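Long-range contact in ribosome-associated protein Y (PSrp-1) (Clostridium acetobutylicum, PDB 3KA5), which probably helps pair active 70S ribosomes into translationally inactive 100S dimers in stationary phase, the chain here being the C-terminal domain of a long-form hibernation-promoting factor: residues His27-Val31 with Val42-Arg46. Residues are numbered along the deposited sequence; the frame is centred on the assembly and turned at random.
Sequences HNFFV and VVYKR
F30 and V43 face each other as the hydrogen-bonded pair of an antiparallel β-hairpin, an example of one strand pair serving two interfaces. F30 N donates to V43 O at 2.8 Å, and V43 N returns a bond to F30 O at 3.0 Å. Nearer the open end of the hairpin, K45 N reaches N28 O in a longer bond of 3.3 Å, its donor tilted 31° from the carbonyl plane. On the face carrying F30 and V43, methyl CG2 of V43 comes to the edge of the F30 ring and lies 3.7 Å from F30 CB. Across the other face, F29 and Y44 both hold CG between the backbone N and carbonyl carbon, their rings diverging while F29 CB and Y44 CB stay 4.0 Å apart. With CG anti to the backbone N (chi1 -171°), the F30 ring leads away from V43 and packs on M22 and L25 of helix 15-25, while V43 meets A18 of the same helix. F29, V31 and V42 meet the second subunit: F29 stacks on its F29, V31 packs on its V42 and V42 on its V31. Strand 51-55 continues the sheet through backbone hydrogen bonds of V42 with I54 and Y44 with G52.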
ATOM      1  N   HIS B  27      -9.238  -2.963  -8.526  1.00  9.22           N
ATOM      2  CA  HIS B  27      -7.808  -2.792  -8.288  1.00 11.13           C
ATOM      3  C   HIS B  27      -7.109  -4.044  -7.778  1.00 11.20           C
ATOM      4  O   HIS B  27      -7.764  -4.988  -7.338  1.00 15.42           O
ATOM      5  CB  HIS B  27      -7.588  -1.628  -7.324  1.00 15.46           C
ATOM      6  CG  HIS B  27      -7.879  -0.299  -7.935  1.00 17.24           C
ATOM      7  ND1 HIS B  27      -6.890   0.628  -8.220  1.00 17.86           N
ATOM      8  CD2 HIS B  27      -9.035   0.251  -8.373  1.00 15.70           C
ATOM      9  CE1 HIS B  27      -7.429   1.676  -8.807  1.00 22.23           C
ATOM     10  NE2 HIS B  27      -8.733   1.475  -8.913  1.00 15.84           N
ATOM     11  N   ASN B  28      -5.775  -4.032  -7.858  1.00 13.43           N
ATOM     12  CA  ASN B  28      -4.924  -5.148  -7.431  1.00 17.01           C
ATOM     13  C   ASN B  28      -4.405  -4.959  -6.008  1.00 15.30           C
ATOM     14  O   ASN B  28      -3.903  -5.895  -5.390  1.00 15.15           O
ATOM     15  CB  ASN B  28      -3.744  -5.307  -8.399  1.00 20.50           C
ATOM     16  CG  ASN B  28      -4.175  -5.809  -9.770  1.00 36.42           C
ATOM     17  OD1 ASN B  28      -3.408  -5.755 -10.733  1.00 42.49           O
ATOM     18  ND2 ASN B  28      -5.400  -6.311  -9.861  1.00 38.28           N
ATOM     19  N   PHE B  29      -4.492  -3.736  -5.504  1.00 12.78           N
ATOM     20  CA  PHE B  29      -4.097  -3.447  -4.134  1.00  9.44           C
ATOM     21  C   PHE B  29      -4.948  -2.256  -3.723  1.00 10.52           C
ATOM     22  O   PHE B  29      -5.450  -1.537  -4.583  1.00 12.56           O
ATOM     23  CB  PHE B  29      -2.594  -3.160  -4.028  1.00 11.50           C
ATOM     24  CG  PHE B  29      -2.173  -1.844  -4.596  1.00 13.20           C
ATOM     25  CD1 PHE B  29      -2.242  -0.686  -3.828  1.00 14.06           C
ATOM     26  CD2 PHE B  29      -1.676  -1.765  -5.887  1.00 15.14           C
ATOM     27  CE1 PHE B  29      -1.812   0.540  -4.344  1.00 15.94           C
ATOM     28  CE2 PHE B  29      -1.245  -0.544  -6.412  1.00 15.26           C
ATOM     29  CZ  PHE B  29      -1.314   0.606  -5.638  1.00 14.30           C
ATOM     30  N   PHE B  30      -5.131  -2.055  -2.426  1.00  9.78           N
ATOM     31  CA  PHE B  30      -5.998  -0.971  -1.961  1.00  8.41           C
ATOM     32  C   PHE B  30      -5.488  -0.451  -0.621  1.00 11.95           C
ATOM     33  O   PHE B  30      -5.333  -1.215   0.335  1.00  9.86           O
ATOM     34  CB  PHE B  30      -7.427  -1.536  -1.835  1.00  5.77           C
ATOM     35  CG  PHE B  30      -8.492  -0.504  -1.570  1.00  9.35           C
ATOM     36  CD1 PHE B  30      -8.966   0.314  -2.593  1.00 14.68           C
ATOM     37  CD2 PHE B  30      -9.064  -0.396  -0.310  1.00 11.79           C
ATOM     38  CE1 PHE B  30     -10.007   1.214  -2.358  1.00 16.12           C
ATOM     39  CE2 PHE B  30     -10.098   0.498  -0.069  1.00 13.50           C
ATOM     40  CZ  PHE B  30     -10.570   1.302  -1.092  1.00 11.55           C
ATOM     41  N   VAL B  31      -5.202   0.849  -0.563  1.00  8.85           N
ATOM     42  CA  VAL B  31      -4.700   1.483   0.651  1.00  7.19           C
ATOM     43  C   VAL B  31      -5.880   2.030   1.440  1.00 12.26           C
ATOM     44  O   VAL B  31      -6.756   2.682   0.874  1.00 10.19           O
ATOM     45  CB  VAL B  31      -3.749   2.658   0.309  1.00  9.39           C
ATOM     46  CG1 VAL B  31      -3.163   3.247   1.581  1.00 11.98           C
ATOM     47  CG2 VAL B  31      -2.649   2.176  -0.628  1.00  9.68           C
ATOM     48  N   VAL B  42      -2.725  -1.982   3.826  1.00  9.00           N
ATOM     49  CA  VAL B  42      -2.852  -2.201   2.394  1.00  9.67           C
ATOM     50  C   VAL B  42      -3.277  -3.642   2.139  1.00 14.31           C
ATOM     51  O   VAL B  42      -2.626  -4.576   2.607  1.00 13.86           O
ATOM     52  CB  VAL B  42      -1.510  -1.950   1.666  1.00  6.31           C
ATOM     53  CG1 VAL B  42      -1.690  -2.121   0.161  1.00 12.54           C
ATOM     54  CG2 VAL B  42      -0.999  -0.541   1.985  1.00  7.68           C
ATOM     55  N   VAL B  43      -4.386  -3.829   1.430  1.00 10.89           N
ATOM     56  CA  VAL B  43      -4.825  -5.175   1.099  1.00 12.17           C
ATOM     57  C   VAL B  43      -4.467  -5.378  -0.361  1.00 11.41           C
ATOM     58  O   VAL B  43      -4.368  -4.415  -1.124  1.00 11.78           O
ATOM     59  CB  VAL B  43      -6.356  -5.393   1.302  1.00 17.23           C
ATOM     60  CG1 VAL B  43      -6.673  -5.506   2.779  1.00 15.26           C
ATOM     61  CG2 VAL B  43      -7.148  -4.255   0.688  1.00 10.28           C
ATOM     62  N   TYR B  44      -4.245  -6.626  -0.745  1.00  9.66           N
ATOM     63  CA  TYR B  44      -3.886  -6.931  -2.119  1.00 11.94           C
ATOM     64  C   TYR B  44      -4.275  -8.362  -2.444  1.00 12.02           C
ATOM     65  O   TYR B  44      -4.528  -9.165  -1.547  1.00 13.50           O
ATOM     66  CB  TYR B  44      -2.379  -6.719  -2.325  1.00 13.86           C
ATOM     67  CG  TYR B  44      -1.511  -7.657  -1.512  1.00 14.87           C
ATOM     68  CD1 TYR B  44      -1.040  -8.850  -2.057  1.00 27.72           C
ATOM     69  CD2 TYR B  44      -1.191  -7.367  -0.188  1.00 12.14           C
ATOM     70  CE1 TYR B  44      -0.267  -9.736  -1.301  1.00 21.28           C
ATOM     71  CE2 TYR B  44      -0.421  -8.251   0.579  1.00 16.42           C
ATOM     72  CZ  TYR B  44       0.034  -9.429   0.015  1.00 28.70           C
ATOM     73  OH  TYR B  44       0.788 -10.306   0.769  1.00 26.57           O
ATOM     74  N   LYS B  45      -4.341  -8.671  -3.732  1.00 16.21           N
ATOM     75  CA  LYS B  45      -4.697 -10.011  -4.166  1.00 17.68           C
ATOM     76  C   LYS B  45      -3.413 -10.751  -4.512  1.00 19.65           C
ATOM     77  O   LYS B  45      -2.586 -10.246  -5.265  1.00 24.03           O
ATOM     78  CB  LYS B  45      -5.614  -9.942  -5.389  1.00 27.68           C
ATOM     79  CG  LYS B  45      -6.268 -11.266  -5.740  1.00 27.49           C
ATOM     80  CD  LYS B  45      -7.451 -11.071  -6.672  1.00 37.35           C
ATOM     81  CE  LYS B  45      -8.252 -12.351  -6.790  1.00 40.80           C
ATOM     82  NZ  LYS B  45      -9.486 -12.158  -7.600  1.00 42.65           N
ATOM     83  N   ARG B  46      -3.243 -11.939  -3.944  1.00 27.53           N
ATOM     84  CA  ARG B  46      -2.051 -12.737  -4.202  1.00 38.92           C
ATOM     85  C   ARG B  46      -2.362 -13.977  -5.034  1.00 42.90           C
ATOM     86  O   ARG B  46      -3.393 -14.622  -4.838  1.00 42.24           O
ATOM     87  CB  ARG B  46      -1.393 -13.140  -2.876  1.00 38.02           C
ATOM     88  CG  ARG B  46      -2.367 -13.327  -1.722  1.00 34.03           C
ATOM     89  CD  ARG B  46      -1.652 -13.657  -0.413  1.00 38.56           C
ATOM     90  NE  ARG B  46      -1.391 -15.088  -0.259  1.00 41.27           N
ATOM     91  CZ  ARG B  46      -0.737 -15.627   0.767  1.00 42.27           C
ATOM     92  NH1 ARG B  46      -0.265 -14.859   1.741  1.00 29.93           N
ATOM     93  NH2 ARG B  46      -0.557 -16.937   0.822  1.00 39.01           N
TER